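Local coordinates for protein 361aa long hypothetical D-aminopeptidase (Pyrococcus horikoshii, PDB 2DRH) that is probably an aminopeptidase of the DmpA-like S58 peptidase family, although its substrate and its activity remain unproven, at residues I243-A248 / V282-A287; I55-G60 / G90-P95; L98-S103 / Y140-R145; G46-G51 / G146-R151. All coordinates share one frame; numbering follows the deposited sequence.

Contact 1. Residues I243-A248 / V282-A287; sequences IIATDA and VAFSTA
The ring of Phe284 leans over the neighbouring strand, with Ala245 CA above the centre of one face, 4.3 Å from the ring plane, while Ile243 CG2 meets the ring edge near its plane, 4.1 Å from CE2 of Phe284. With CG set between the backbone N and the carbonyl carbon (chi1 69°), the ring is drawn toward Ala245, whose CB lies 3.6 Å from CZ of Phe284. Strands 243-246 and 282-285 are the paired parallel strands of a beta-alpha-beta unit whose crossover contains helix 252-268. Four backbone hydrogen bonds hold them in step. The first joins Ile244 N to Val282 O at 2.7 Å; Phe284 N then binds Ile244 O, Thr246 N binds Phe284 O, and Thr286 N binds Thr246 O. On the face that carries Phe284, Ile243 and Val282 lie side by side, CD1 of Ile243 being 3.9 Å from CB of Val282, and Pro57 also touches the ring. The other face presents Ile244, Ala283, Thr246 and Ser285; there Ile244 also meets Val319 of helix 309-328. Two ST turns finish the strands. Thr246 OG1 accepts from Ala248 N and also bonds to Thr200 O. Ser285 OG accepts from Ala287 N at 3.1 Å and donates to Ala248 O at 2.6 Å, its oxygen standing 44° out of that carbonyl's plane.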
# COMPACT_ATOMS: atom_id res chain seq x y z
N ILE A 243 4.47 -3.90 -19.54
CA ILE A 243 3.04 -3.89 -19.80
C ILE A 243 2.59 -5.32 -20.04
O ILE A 243 3.05 -5.98 -20.98
CB ILE A 243 2.69 -3.03 -21.03
CG1 ILE A 243 3.21 -1.60 -20.83
CG2 ILE A 243 1.17 -3.01 -21.25
CD1 ILE A 243 2.62 -0.89 -19.63
N ILE A 244 1.70 -5.80 -19.19
CA ILE A 244 1.20 -7.16 -19.31
C ILE A 244 -0.25 -7.18 -19.76
O ILE A 244 -1.08 -6.41 -19.27
CB ILE A 244 1.29 -7.92 -17.97
CG1 ILE A 244 2.65 -7.68 -17.31
CG2 ILE A 244 1.05 -9.40 -18.20
CD1 ILE A 244 3.83 -8.07 -18.15
N ALA A 245 -0.55 -8.07 -20.70
CA ALA A 245 -1.91 -8.23 -21.20
C ALA A 245 -2.26 -9.71 -21.18
O ALA A 245 -1.39 -10.56 -21.39
CB ALA A 245 -2.02 -7.68 -22.63
N THR A 246 -3.53 -10.01 -20.92
CA THR A 246 -4.00 -11.39 -20.90
C THR A 246 -5.49 -11.44 -21.22
O THR A 246 -6.21 -10.47 -21.02
CB THR A 246 -3.79 -12.05 -19.52
OG1 THR A 246 -4.24 -13.42 -19.57
CG2 THR A 246 -4.57 -11.32 -18.43
N ASP A 247 -5.93 -12.58 -21.74
CA ASP A 247 -7.34 -12.76 -22.07
C ASP A 247 -8.01 -13.61 -20.98
O ASP A 247 -9.15 -14.04 -21.12
CB ASP A 247 -7.48 -13.41 -23.45
CG ASP A 247 -6.86 -14.80 -23.53
OD1 ASP A 247 -5.97 -15.12 -22.71
OD2 ASP A 247 -7.24 -15.57 -24.43
N ALA A 248 -7.28 -13.84 -19.89
CA ALA A 248 -7.81 -14.61 -18.78
C ALA A 248 -8.67 -13.70 -17.90
O ALA A 248 -8.28 -12.57 -17.62
CB ALA A 248 -6.66 -15.21 -17.96
N VAL A 282 2.39 -2.86 -15.40
CA VAL A 282 0.96 -2.61 -15.50
C VAL A 282 0.30 -3.81 -16.19
O VAL A 282 0.68 -4.18 -17.30
CB VAL A 282 0.67 -1.32 -16.29
CG1 VAL A 282 -0.82 -1.17 -16.51
CG2 VAL A 282 1.22 -0.11 -15.53
N ALA A 283 -0.67 -4.42 -15.53
CA ALA A 283 -1.36 -5.58 -16.09
C ALA A 283 -2.85 -5.33 -16.27
O ALA A 283 -3.48 -4.69 -15.44
CB ALA A 283 -1.14 -6.78 -15.20
N PHE A 284 -3.40 -5.85 -17.36
CA PHE A 284 -4.82 -5.69 -17.64
C PHE A 284 -5.36 -6.91 -18.39
O PHE A 284 -4.61 -7.62 -19.05
CB PHE A 284 -5.07 -4.42 -18.45
CG PHE A 284 -4.55 -4.46 -19.87
CD1 PHE A 284 -5.29 -5.06 -20.89
CD2 PHE A 284 -3.33 -3.86 -20.19
CE1 PHE A 284 -4.82 -5.06 -22.21
CE2 PHE A 284 -2.85 -3.86 -21.50
CZ PHE A 284 -3.60 -4.46 -22.52
N SER A 285 -6.66 -7.14 -18.25
CA SER A 285 -7.31 -8.26 -18.91
C SER A 285 -8.33 -7.73 -19.92
O SER A 285 -8.94 -6.69 -19.71
CB SER A 285 -8.01 -9.15 -17.88
OG SER A 285 -8.80 -10.15 -18.52
N THR A 286 -8.50 -8.46 -21.01
CA THR A 286 -9.45 -8.07 -22.05
C THR A 286 -10.74 -8.87 -21.87
O THR A 286 -11.70 -8.68 -22.60
CB THR A 286 -8.91 -8.38 -23.45
OG1 THR A 286 -8.60 -9.78 -23.52
CG2 THR A 286 -7.65 -7.58 -23.73
N ALA A 287 -10.73 -9.76 -20.88
CA ALA A 287 -11.88 -10.63 -20.63
C ALA A 287 -13.15 -9.94 -20.11
O ALA A 287 -14.26 -10.37 -20.43
CB ALA A 287 -11.47 -11.74 -19.67

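Contact 2. Residues I55-G60 / G90-P95; sequences ILPHEG and GTIETP
Pro57 and Ile92 meet through their aliphatic carbons, CG of the proline ring lying 4.2 Å from CG2 of Ile92. Ile92 offers this methyl because its CG1 stands beside the backbone N (chi1 -78°), which turns CG2 anti to that N. Pro95 makes most of the remaining contact: its CB lies 4.1 Å from CD1 of Leu56, and Pro95 CA comes within 3.5 Å of Ile55 O. The backbone around this patch is fixed by the two sheets of the fold, consistent with the alpha-beta-beta-alpha sandwich of DmpA relatives. Ile55 is bonded to Ile96 within one sheet, and Ile92 to Val67 within the other, whose strand 65-73 also touches Pro57 and Ile92. Further out, Gly60 N donates to ND1 of His58 in the plane of the imidazole at 2.8 Å, while NE2 of the same ring is bonded to Glu65 O, so both ring nitrogens are engaged just after strand 48-56. Between Ile92 and Pro95 the chain is held by Glu93, which bridges to Lys66 and takes a hydrogen bond from Asn130 N. Neither proline has an N-H to give, and no hydrogen bond crosses between 55-60 and 90-95; the contact therefore relies on the fit of buried carbons, with the Ile55 carbonyl against Pro95, where the sheets come together.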
# COMPACT_ATOMS: atom_id res chain seq x y z
N ILE A 55 -0.20 1.67 -26.60
CA ILE A 55 -0.74 0.32 -26.45
C ILE A 55 -2.24 0.46 -26.20
O ILE A 55 -2.66 1.10 -25.23
CB ILE A 55 -0.10 -0.46 -25.26
CG1 ILE A 55 1.42 -0.56 -25.43
CG2 ILE A 55 -0.68 -1.87 -25.19
CD1 ILE A 55 2.20 0.53 -24.72
N LEU A 56 -3.03 -0.14 -27.09
CA LEU A 56 -4.48 -0.11 -26.97
C LEU A 56 -4.96 -1.44 -26.41
O LEU A 56 -4.62 -2.50 -26.95
CB LEU A 56 -5.12 0.11 -28.35
CG LEU A 56 -4.95 1.47 -29.04
CD1 LEU A 56 -3.49 1.89 -29.07
CD2 LEU A 56 -5.51 1.38 -30.45
N PRO A 57 -5.72 -1.42 -25.31
CA PRO A 57 -6.23 -2.64 -24.69
C PRO A 57 -7.06 -3.46 -25.68
O PRO A 57 -6.97 -4.69 -25.71
CB PRO A 57 -7.06 -2.11 -23.52
CG PRO A 57 -6.28 -0.89 -23.12
CD PRO A 57 -5.97 -0.25 -24.45
N HIS A 58 -7.88 -2.76 -26.47
CA HIS A 58 -8.70 -3.39 -27.50
C HIS A 58 -8.90 -2.41 -28.65
O HIS A 58 -8.24 -1.37 -28.69
CB HIS A 58 -10.05 -3.88 -26.93
CG HIS A 58 -10.90 -2.81 -26.32
ND1 HIS A 58 -11.53 -1.84 -27.07
CD2 HIS A 58 -11.23 -2.56 -25.03
CE1 HIS A 58 -12.22 -1.05 -26.26
NE2 HIS A 58 -12.05 -1.46 -25.02
N GLU A 59 -9.81 -2.72 -29.57
CA GLU A 59 -10.01 -1.87 -30.74
C GLU A 59 -11.16 -0.84 -30.72
O GLU A 59 -11.30 -0.05 -31.66
CB GLU A 59 -10.14 -2.77 -31.97
CG GLU A 59 -8.93 -3.69 -32.16
CD GLU A 59 -9.23 -4.89 -33.05
OE1 GLU A 59 -10.07 -5.74 -32.66
OE2 GLU A 59 -8.62 -4.98 -34.13
N GLY A 60 -11.97 -0.85 -29.67
CA GLY A 60 -13.07 0.10 -29.60
C GLY A 60 -12.73 1.32 -28.75
O GLY A 60 -11.57 1.72 -28.67
N GLY A 90 -9.71 0.07 -10.37
CA GLY A 90 -9.33 -1.20 -10.95
C GLY A 90 -9.47 -1.24 -12.46
O GLY A 90 -9.56 -2.32 -13.05
N THR A 91 -9.46 -0.08 -13.10
CA THR A 91 -9.63 -0.05 -14.55
C THR A 91 -8.69 0.86 -15.33
O THR A 91 -8.02 1.73 -14.76
CB THR A 91 -11.07 0.36 -14.90
OG1 THR A 91 -11.38 1.59 -14.24
CG2 THR A 91 -12.06 -0.72 -14.45
N ILE A 92 -8.65 0.64 -16.64
CA ILE A 92 -7.87 1.44 -17.58
C ILE A 92 -8.90 1.93 -18.60
O ILE A 92 -9.67 1.13 -19.13
CB ILE A 92 -6.77 0.61 -18.28
CG1 ILE A 92 -5.59 0.41 -17.33
CG2 ILE A 92 -6.31 1.30 -19.55
CD1 ILE A 92 -4.42 -0.35 -17.93
N GLU A 93 -8.92 3.24 -18.85
CA GLU A 93 -9.92 3.83 -19.74
C GLU A 93 -9.34 4.68 -20.86
O GLU A 93 -10.04 5.51 -21.44
CB GLU A 93 -10.89 4.69 -18.92
CG GLU A 93 -10.20 5.70 -18.01
CD GLU A 93 -11.18 6.53 -17.20
OE1 GLU A 93 -12.14 5.96 -16.63
OE2 GLU A 93 -10.97 7.76 -17.11
N THR A 94 -8.07 4.45 -21.15
CA THR A 94 -7.40 5.20 -22.19
C THR A 94 -6.31 4.34 -22.77
O THR A 94 -5.91 3.35 -22.16
CB THR A 94 -6.71 6.46 -21.61
OG1 THR A 94 -5.61 6.05 -20.77
CG2 THR A 94 -7.69 7.30 -20.77
N PRO A 95 -5.84 4.67 -23.98
CA PRO A 95 -4.77 3.83 -24.51
C PRO A 95 -3.56 4.12 -23.60
O PRO A 95 -3.50 5.16 -22.95
CB PRO A 95 -4.59 4.35 -25.94
CG PRO A 95 -5.13 5.73 -25.91
CD PRO A 95 -6.33 5.62 -24.99

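Contact 3. Residues L98-S103 / Y140-R145; sequences LTNTLS and YLNDIR
Apolar packing centres on Ile144, which points into the bend of 98-103. Its CG1, anti to the backbone N (chi1 -161°), reaches 3.9 Å from CB of Leu102; the CG2 branch meets CD2 of Leu102, and CD1 extends to 4.1 Å from CB of Thr101. Leu102 in turn lays CD2 against the Ile144 carbonyl, 3.6 Å from its O. The Asn100 side chain runs antiparallel alongside Ile144 and brings OD1 to 3.5 Å from CG1 of Ile144, a polar atom against a methylene. The two segments belong to two connections that meet here: the chain leaving strand 96-100 for helix 104-118, and the long loop from its parallel neighbour, strand 132-136, to helix 151-160. The bend of the first is closed by a backbone hydrogen bond from Ser103 N to Asn100 O. Polar linkage across the contact passes through one water, which donates to Asn100 OD1 and to Ile144 O, at 2.7 Å from each. Asn100 ND2 bonds to Thr50 OG1, and Asn142 takes a hydrogen bond from Arg49 N on OD1 while ND2 bonds to Asp138, so strand 48-56 helps to position both amides. The second subunit borders this region: Leu102 packs on its Ser128, and Arg145 donates from NH1 to the carbonyls of Ile122 and Asn119 and from NH2 to that of Leu116, all three in the second subunit.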
# COMPACT_ATOMS: atom_id res chain seq x y z
N LEU A 98 3.68 5.51 -23.69
CA LEU A 98 5.03 5.46 -23.16
C LEU A 98 5.84 6.51 -23.91
O LEU A 98 5.65 6.70 -25.11
CB LEU A 98 5.64 4.07 -23.38
CG LEU A 98 4.76 2.88 -22.95
CD1 LEU A 98 5.54 1.59 -23.10
CD2 LEU A 98 4.30 3.06 -21.52
N THR A 99 6.73 7.19 -23.19
CA THR A 99 7.59 8.19 -23.80
C THR A 99 8.74 8.52 -22.84
O THR A 99 8.97 7.78 -21.89
CB THR A 99 6.82 9.48 -24.14
OG1 THR A 99 7.66 10.33 -24.92
CG2 THR A 99 6.36 10.21 -22.88
N ASN A 100 9.48 9.59 -23.09
CA ASN A 100 10.59 9.91 -22.20
C ASN A 100 10.10 10.67 -20.97
O ASN A 100 9.03 11.30 -20.98
CB ASN A 100 11.68 10.70 -22.93
CG ASN A 100 11.27 12.11 -23.29
OD1 ASN A 100 11.13 12.97 -22.42
ND2 ASN A 100 11.06 12.36 -24.58
N THR A 101 10.89 10.62 -19.91
CA THR A 101 10.54 11.27 -18.65
C THR A 101 10.00 12.69 -18.74
O THR A 101 8.95 12.99 -18.18
CB THR A 101 11.74 11.28 -17.68
OG1 THR A 101 12.33 9.98 -17.64
CG2 THR A 101 11.27 11.67 -16.26
N LEU A 102 10.72 13.56 -19.45
CA LEU A 102 10.30 14.95 -19.56
C LEU A 102 9.19 15.25 -20.56
O LEU A 102 8.74 16.39 -20.64
CB LEU A 102 11.52 15.84 -19.84
CG LEU A 102 12.30 16.37 -18.63
CD1 LEU A 102 12.43 15.31 -17.56
CD2 LEU A 102 13.68 16.83 -19.10
N SER A 103 8.75 14.25 -21.31
CA SER A 103 7.67 14.45 -22.28
C SER A 103 6.31 13.98 -21.75
O SER A 103 5.31 14.02 -22.48
CB SER A 103 7.96 13.70 -23.58
OG SER A 103 9.05 14.26 -24.29
N TYR A 140 20.85 9.75 -21.95
CA TYR A 140 22.18 9.36 -22.41
C TYR A 140 22.35 9.57 -23.91
O TYR A 140 23.42 9.98 -24.37
CB TYR A 140 22.48 7.90 -22.06
CG TYR A 140 23.93 7.53 -22.28
CD1 TYR A 140 24.94 8.03 -21.45
CD2 TYR A 140 24.31 6.70 -23.34
CE1 TYR A 140 26.28 7.73 -21.67
CE2 TYR A 140 25.64 6.39 -23.57
CZ TYR A 140 26.63 6.91 -22.73
OH TYR A 140 27.95 6.59 -22.96
N LEU A 141 21.31 9.28 -24.68
CA LEU A 141 21.37 9.45 -26.12
C LEU A 141 20.48 10.58 -26.63
O LEU A 141 20.69 11.10 -27.72
CB LEU A 141 20.96 8.14 -26.82
CG LEU A 141 21.86 6.91 -26.62
CD1 LEU A 141 21.21 5.69 -27.26
CD2 LEU A 141 23.23 7.17 -27.24
N ASN A 142 19.50 10.98 -25.83
CA ASN A 142 18.57 12.01 -26.28
C ASN A 142 18.63 13.36 -25.57
O ASN A 142 18.95 13.45 -24.39
CB ASN A 142 17.14 11.47 -26.19
CG ASN A 142 16.10 12.49 -26.59
OD1 ASN A 142 16.17 13.07 -27.68
ND2 ASN A 142 15.12 12.72 -25.73
N ASP A 143 18.33 14.41 -26.33
CA ASP A 143 18.28 15.76 -25.80
C ASP A 143 16.92 15.82 -25.11
O ASP A 143 15.95 16.37 -25.64
CB ASP A 143 18.34 16.81 -26.92
CG ASP A 143 17.93 18.20 -26.44
OD1 ASP A 143 18.39 18.61 -25.36
OD2 ASP A 143 17.16 18.88 -27.15
N ILE A 144 16.86 15.22 -23.92
CA ILE A 144 15.61 15.17 -23.17
C ILE A 144 15.10 16.55 -22.71
O ILE A 144 13.90 16.77 -22.66
CB ILE A 144 15.77 14.22 -21.96
CG1 ILE A 144 14.39 13.80 -21.46
CG2 ILE A 144 16.59 14.90 -20.86
CD1 ILE A 144 14.43 12.59 -20.54
N ARG A 145 16.01 17.46 -22.39
CA ARG A 145 15.61 18.80 -21.97
C ARG A 145 14.82 19.51 -23.07
O ARG A 145 14.01 20.39 -22.80
CB ARG A 145 16.84 19.64 -21.61
CG ARG A 145 17.59 19.20 -20.35
CD ARG A 145 18.86 20.05 -20.15
NE ARG A 145 18.54 21.47 -19.99
CZ ARG A 145 18.15 22.03 -18.85
NH1 ARG A 145 18.03 21.29 -17.75
NH2 ARG A 145 17.85 23.32 -18.81
O HOH W 1 11.99 15.14 -23.78

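Contact 4. Residues G46-G51 / G146-R151; sequences GPVRTG and GRHVKR
Segments 46-51 and 146-151 approach without backbone pairing: Gly51 CA and Val149 CA are 6.2 Å apart, Val48 CA and His148 CA 7.1 Å. Gly46, joined to Pro47 by a cis peptide bond, and Gly51 both have extended backbones with positive phi (157° and 167°), where a CB would press on the preceding carbonyl oxygen. The facing segment is an irregular loop. His148 is its main contact residue, the imidazole held between Val48 CB over one face and the Gly146 carbonyl carbon over the opposite face, 4.0 Å from the ring plane. In Val48, CG1 sits between the backbone N and the carbonyl carbon (chi1 55°) and CG2 stands anti to that N, which turns CG2 onto CB and CG of His148, 3.7 Å from CB. NE2 bonds to Asp143 OD2, a carboxylate oxygen that also receives Gly44 N, which is consistent with a set rotation of the ring. Strand 48-56, to which Val48 and Thr50 belong, runs between strands 28-36 and 96-100 in a four-stranded sheet, and the loop covers its beginning before entering helix 151-160. The Thr50 side chain lies roughly perpendicular to that of Val149, their CG2 atoms 4.0 Å apart; Thr50 OG1 is bonded to Asp138. Val149 CG2 also rests 3.8 Å from Gly51 O. Arg147, directed away from strand 48-56, forms salt bridges with Asp113 and Glu109 of the second subunit.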
# COMPACT_ATOMS: atom_id res chain seq x y z
N GLY A 46 18.98 19.30 -30.04
CA GLY A 46 19.29 17.92 -30.35
C GLY A 46 20.70 17.55 -29.95
O GLY A 46 21.36 18.33 -29.26
N PRO A 47 21.21 16.37 -30.36
CA PRO A 47 20.57 15.34 -31.18
C PRO A 47 19.30 14.77 -30.55
O PRO A 47 19.18 14.70 -29.32
CB PRO A 47 21.66 14.28 -31.30
CG PRO A 47 22.92 15.08 -31.22
CD PRO A 47 22.62 16.03 -30.10
N VAL A 48 18.35 14.37 -31.38
CA VAL A 48 17.09 13.82 -30.89
C VAL A 48 16.98 12.32 -31.17
O VAL A 48 17.07 11.88 -32.31
CB VAL A 48 15.87 14.53 -31.51
CG1 VAL A 48 15.96 14.49 -33.01
CG2 VAL A 48 14.58 13.87 -31.05
N ARG A 49 16.77 11.56 -30.10
CA ARG A 49 16.64 10.11 -30.18
C ARG A 49 15.57 9.72 -29.16
O ARG A 49 15.88 9.20 -28.09
CB ARG A 49 17.98 9.45 -29.82
CG ARG A 49 19.18 9.90 -30.67
CD ARG A 49 19.22 9.24 -32.04
NE ARG A 49 20.49 9.49 -32.74
CZ ARG A 49 20.80 10.64 -33.35
NH1 ARG A 49 19.94 11.65 -33.36
NH2 ARG A 49 21.98 10.77 -33.94
N THR A 50 14.32 9.99 -29.48
CA THR A 50 13.23 9.68 -28.58
C THR A 50 11.99 9.25 -29.37
O THR A 50 12.10 8.94 -30.56
CB THR A 50 12.90 10.92 -27.68
OG1 THR A 50 11.99 10.53 -26.65
CG2 THR A 50 12.28 12.04 -28.50
N GLY A 51 10.83 9.21 -28.73
CA GLY A 51 9.64 8.80 -29.44
C GLY A 51 8.46 8.51 -28.53
O GLY A 51 8.50 8.81 -27.34
N GLY A 146 15.07 19.13 -24.33
CA GLY A 146 14.38 19.76 -25.44
C GLY A 146 12.93 19.38 -25.70
O GLY A 146 12.26 20.05 -26.49
N ARG A 147 12.43 18.33 -25.06
CA ARG A 147 11.04 17.91 -25.24
C ARG A 147 10.66 17.91 -26.71
O ARG A 147 9.85 18.72 -27.17
CB ARG A 147 10.10 18.84 -24.45
CG ARG A 147 10.25 18.70 -22.94
CD ARG A 147 10.32 20.05 -22.24
NE ARG A 147 9.07 20.39 -21.58
CZ ARG A 147 8.84 21.53 -20.93
NH1 ARG A 147 9.79 22.46 -20.86
NH2 ARG A 147 7.68 21.73 -20.35
N HIS A 148 11.25 16.99 -27.46
CA HIS A 148 11.00 16.91 -28.89
C HIS A 148 9.71 16.18 -29.26
O HIS A 148 9.21 16.31 -30.37
CB HIS A 148 12.22 16.28 -29.57
CG HIS A 148 13.48 17.06 -29.32
ND1 HIS A 148 13.66 18.34 -29.79
CD2 HIS A 148 14.56 16.78 -28.55
CE1 HIS A 148 14.80 18.82 -29.33
NE2 HIS A 148 15.37 17.89 -28.57
N VAL A 149 9.17 15.41 -28.32
CA VAL A 149 7.92 14.72 -28.56
C VAL A 149 6.84 15.78 -28.69
O VAL A 149 6.77 16.70 -27.88
CB VAL A 149 7.53 13.81 -27.38
CG1 VAL A 149 6.09 13.35 -27.54
CG2 VAL A 149 8.47 12.63 -27.29
N LYS A 150 6.00 15.67 -29.72
CA LYS A 150 4.93 16.63 -29.92
C LYS A 150 3.59 15.95 -29.66
O LYS A 150 3.45 14.74 -29.85
CB LYS A 150 4.95 17.20 -31.34
CG LYS A 150 6.21 17.99 -31.67
CD LYS A 150 6.07 18.73 -33.00
CE LYS A 150 5.27 20.03 -32.84
NZ LYS A 150 3.92 19.83 -32.22
N ARG A 151 2.61 16.74 -29.23
CA ARG A 151 1.30 16.20 -28.95
C ARG A 151 0.73 15.39 -30.12
O ARG A 151 0.13 14.34 -29.90
CB ARG A 151 0.34 17.33 -28.55
CG ARG A 151 0.22 18.48 -29.55
CD ARG A 151 -0.40 19.69 -28.87
NE ARG A 151 -1.68 19.37 -28.24
CZ ARG A 151 -2.22 20.08 -27.25
NH1 ARG A 151 -1.59 21.15 -26.78
NH2 ARG A 151 -3.39 19.71 -26.73

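Overall arrangement
All four contacts are largely buried, but their settings differ. Contact 1 is regular parallel pairing inside the larger sheet, and contact 2 lies directly against it, Phe284 CE1 reaching Pro57 CA at 3.7 Å; together they join that sheet to the smaller one. Contacts 3 and 4, centred about 7 Å apart, gather at the far end of the smaller sheet, where the single connection between strand 132-136 and helix 151-160 serves both. Contacts 2 and 4 use opposite ends of strand 48-56. Backbone hydrogen bonds dominate contact 1 and apolar packing contact 2; in contact 3 one water makes the polar link, and in contact 4 packing alone crosses, outside residues holding its polar groups. Both border the second subunit.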